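Local coordinates for protein polyketide synthase (Lyngbya majuscula 19L, PDB 3QIT) that acts as the decarboxylating thioesterase of curacin A biosynthesis, probably releasing the finished chain and forming its terminal alkene, at residues 85-88 with 89-93; 250-253 with 254-258. One frame throughout, in Å; residues are numbered along the deposited sequence.

Interaction 1: 85-88 with 89-93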
# COMPACT_ATOMS: atom_id res chain seq x y z
N ILE B 85 9.65 -2.36 9.82
CA ILE B 85 10.28 -3.26 10.82
C ILE B 85 11.54 -3.97 10.26
O ILE B 85 12.56 -4.06 10.94
CB ILE B 85 9.28 -4.27 11.40
CG1 ILE B 85 8.21 -3.53 12.20
CG2 ILE B 85 9.99 -5.32 12.31
CD1 ILE B 85 6.97 -4.34 12.44
N ASP B 86 11.47 -4.45 9.02
CA ASP B 86 12.65 -5.04 8.33
C ASP B 86 13.80 -4.03 8.30
O ASP B 86 14.96 -4.38 8.58
CB ASP B 86 12.27 -5.44 6.90
CG ASP B 86 13.19 -6.52 6.29
OD1 ASP B 86 13.75 -7.35 7.04
OD2 ASP B 86 13.30 -6.54 5.05
N ARG B 87 13.50 -2.77 7.97
CA ARG B 87 14.53 -1.73 7.98
C ARG B 87 15.17 -1.55 9.37
O ARG B 87 16.39 -1.41 9.47
CB ARG B 87 13.95 -0.40 7.49
CG ARG B 87 14.95 0.74 7.50
CD ARG B 87 16.10 0.46 6.53
NE ARG B 87 17.11 1.51 6.56
CZ ARG B 87 18.16 1.51 7.37
NH1 ARG B 87 18.35 0.50 8.23
NH2 ARG B 87 19.04 2.50 7.32
N VAL B 88 14.35 -1.57 10.42
CA VAL B 88 14.84 -1.44 11.80
C VAL B 88 15.77 -2.61 12.14
O VAL B 88 16.85 -2.41 12.71
CB VAL B 88 13.67 -1.39 12.82
CG1 VAL B 88 14.23 -1.45 14.24
CG2 VAL B 88 12.84 -0.10 12.64
N ILE B 89 15.37 -3.82 11.75
CA ILE B 89 16.22 -5.01 12.00
C ILE B 89 17.57 -4.87 11.30
O ILE B 89 18.63 -5.18 11.90
CB ILE B 89 15.52 -6.30 11.60
CG1 ILE B 89 14.38 -6.55 12.57
CG2 ILE B 89 16.51 -7.51 11.66
CD1 ILE B 89 13.34 -7.54 12.07
N GLN B 90 17.56 -4.38 10.07
CA GLN B 90 18.80 -4.18 9.32
C GLN B 90 19.73 -3.20 10.03
O GLN B 90 20.95 -3.26 9.86
CB GLN B 90 18.54 -3.71 7.87
CG GLN B 90 17.61 -4.57 7.00
CD GLN B 90 17.81 -6.08 7.13
OE1 GLN B 90 18.91 -6.61 6.87
NE2 GLN B 90 16.74 -6.80 7.50
N GLU B 91 19.16 -2.33 10.85
CA GLU B 91 19.93 -1.32 11.58
C GLU B 91 20.53 -1.88 12.88
O GLU B 91 21.49 -1.32 13.40
CB GLU B 91 19.05 -0.09 11.86
CG GLU B 91 19.80 1.17 12.29
CD GLU B 91 20.62 1.83 11.18
OE1 GLU B 91 20.60 1.37 10.01
OE2 GLU B 91 21.32 2.82 11.49
N LEU B 92 19.96 -2.97 13.38
CA LEU B 92 20.40 -3.57 14.65
C LEU B 92 21.57 -4.50 14.42
O LEU B 92 21.85 -4.87 13.26
CB LEU B 92 19.22 -4.29 15.34
CG LEU B 92 18.06 -3.36 15.72
CD1 LEU B 92 16.86 -4.16 16.26
CD2 LEU B 92 18.49 -2.28 16.72
N PRO B 93 22.29 -4.87 15.49
CA PRO B 93 23.43 -5.79 15.36
C PRO B 93 23.02 -7.10 14.70
O PRO B 93 21.86 -7.52 14.80
CB PRO B 93 23.85 -6.04 16.80
CG PRO B 93 23.52 -4.76 17.49
CD PRO B 93 22.21 -4.31 16.86
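R87 and E91, one helical turn apart, form a salt bridge. NH1 of R87 lies 3.0 Å from OE1 of E91, and OE1 is near the guanidinium plane, at its edge. On the carboxylate, OE1 is met on its anti side, out of plane. NH2 of R87 adds a weak bond to the same oxygen, so one oxygen takes both nitrogens. The arginine chain bends at its second torsion (chi2 64°), which brings its guanidinium round to E91. A methionine in place of R87 would probably leave the E91 carboxylate without its charged mate and free to turn.

The amide of Q90 folds back over the preceding turn. Its NE2 donates to D86 O at 3.2 Å, from the face of that carbonyl away from Q90 N, which bonds the same oxygen at 3.0 Å. D86 O is thus gripped by two donors of one residue. NE2 also makes a weak bond to D86 OD1. The stronger partner of this carboxylate is R116, in a salt bridge through OD2.

Two apolar pairs add to this. I85 CG2 meets I89 CD1 at 4.0 Å, and V88 CG1 lies 4.3 Å from L92 CD1. I85 and I89 also pack on helix 104-115 and strand 28-32.

In the backbone, I89 N bonds I85 O at 2.9 Å. E91 N bonds V88 O, three residues back, at 3.0 Å, while its bond to R87 O, four back, is weak. These residues lie late in helix 78-91, an amphipathic helix packed against the central sheet of the alpha/beta hydrolase fold.

Interaction 2: 250-253 with 254-258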
# COMPACT_ATOMS: atom_id res chain seq x y z
N LEU B 250 -8.24 -19.53 20.46
CA LEU B 250 -7.13 -20.09 21.25
C LEU B 250 -6.80 -21.50 20.78
O LEU B 250 -5.63 -21.84 20.62
CB LEU B 250 -7.45 -20.12 22.74
CG LEU B 250 -7.58 -18.78 23.47
CD1 LEU B 250 -7.94 -19.04 24.93
CD2 LEU B 250 -6.31 -17.98 23.37
N GLN B 251 -7.85 -22.31 20.58
CA GLN B 251 -7.70 -23.66 20.06
C GLN B 251 -7.06 -23.66 18.68
O GLN B 251 -6.13 -24.45 18.41
CB GLN B 251 -9.06 -24.38 20.05
CG GLN B 251 -9.00 -25.88 19.73
CD GLN B 251 -8.13 -26.69 20.69
OE1 GLN B 251 -7.49 -27.67 20.27
NE2 GLN B 251 -8.10 -26.30 21.96
N GLN B 252 -7.54 -22.79 17.80
CA GLN B 252 -6.98 -22.69 16.46
C GLN B 252 -5.50 -22.35 16.48
O GLN B 252 -4.72 -22.99 15.77
CB GLN B 252 -7.74 -21.67 15.60
CG GLN B 252 -7.35 -21.73 14.13
CD GLN B 252 -7.50 -23.12 13.52
OE1 GLN B 252 -8.60 -23.66 13.44
NE2 GLN B 252 -6.38 -23.69 13.09
N GLN B 253 -5.10 -21.36 17.28
CA GLN B 253 -3.69 -20.99 17.39
C GLN B 253 -2.83 -22.15 17.89
O GLN B 253 -1.73 -22.38 17.37
CB GLN B 253 -3.49 -19.75 18.27
CG GLN B 253 -3.97 -18.47 17.54
CD GLN B 253 -3.95 -17.23 18.43
OE1 GLN B 253 -3.41 -17.24 19.53
NE2 GLN B 253 -4.52 -16.14 17.94
N LYS B 254 -3.35 -22.89 18.87
CA LYS B 254 -2.62 -24.02 19.45
C LYS B 254 -2.46 -25.16 18.43
O LYS B 254 -1.38 -25.76 18.34
CB LYS B 254 -3.34 -24.53 20.71
CG LYS B 254 -2.77 -25.83 21.27
CD LYS B 254 -3.41 -26.22 22.59
CE LYS B 254 -4.90 -26.44 22.47
NZ LYS B 254 -5.52 -26.82 23.78
N MET B 255 -3.52 -25.42 17.66
CA MET B 255 -3.53 -26.47 16.63
C MET B 255 -2.59 -26.15 15.47
O MET B 255 -1.96 -27.03 14.88
CB MET B 255 -4.94 -26.68 16.08
CG MET B 255 -5.94 -27.30 17.04
SD MET B 255 -7.63 -27.09 16.43
CE MET B 255 -8.47 -28.49 17.17
N THR B 256 -2.52 -24.87 15.12
CA THR B 256 -1.70 -24.42 14.02
C THR B 256 -0.22 -24.36 14.37
O THR B 256 0.62 -24.79 13.58
CB THR B 256 -2.22 -23.06 13.52
OG1 THR B 256 -3.57 -23.26 13.07
CG2 THR B 256 -1.38 -22.54 12.38
N MET B 257 0.08 -23.83 15.56
CA MET B 257 1.46 -23.61 15.98
C MET B 257 1.77 -24.64 17.08
O MET B 257 1.87 -24.28 18.25
CB MET B 257 1.63 -22.20 16.54
CG MET B 257 1.25 -21.07 15.56
SD MET B 257 1.69 -19.45 16.21
CE MET B 257 3.47 -19.55 16.10
N THR B 258 1.93 -25.90 16.67
CA THR B 258 2.03 -27.03 17.62
C THR B 258 3.30 -27.02 18.48
O THR B 258 3.34 -27.65 19.55
CB THR B 258 1.92 -28.40 16.91
OG1 THR B 258 2.89 -28.46 15.86
CG2 THR B 258 0.51 -28.61 16.34
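Q252 has CG anti to its own N (chi1 -169°) and a bend at the next torsion (chi2 55°), which lays its amide beside T256. T256 has OG1 beside its backbone N, on the side facing Q252. NE2 of Q252 donates to OG1 of T256 at 2.8 Å, with an N-H...O angle of 149°. The hydroxyl lies in the plane of the amide. OG1 is also 2.9 Å from Q252 O. Both side chains touch L224 of helix 220-229, which places this polar pair beside the neighbouring helix.

Helix 247-256 is the crossover of a beta-alpha-beta unit, between strands 234-239 and 261-265 of the alpha/beta hydrolase sheet. M257 is the first residue past it to leave helical angles, and its N closes the last turn on Q253 O at 2.9 Å. Its side chain turns inward onto T234, L236 and L227. Q253 is buried, and both ends of its amide are satisfied elsewhere: OE1 by the hydroxyl of Y238, NE2 by the carbonyl of L128.

M255 runs on extended beyond CG, which lays its chain over the Q251 carbonyl and the Q251 CG. Its CG sits 3.2 Å from Q251 O, and its SD is 3.8 Å from Q251 CG. Along the backbone, M255 N bonds Q251 O at 2.9 Å and T256 N bonds Q252 O at 3.0 Å.

Interactions 1 and 2 lie late in two different helices of one alpha/beta hydrolase fold. Their centres are about 29 Å apart and they do not touch. Helix 78-91 precedes strand 97-102, and helix 247-256 precedes strand 261-265, the outermost strand at one end of the main sheet. Both contacts are partly buried. Interaction 1 has a salt bridge at its more exposed side, beside strand 5-11, while its isoleucines face the sheet and helix 104-115. Interaction 2 has no salt bridge across its segments: a neutral amide-hydroxyl bond joins its side chains. The buried polar group differs: the D86 carboxylate, paired with R116, in 85-93; a glutamine amide held by Y238 and a carbonyl in 250-258.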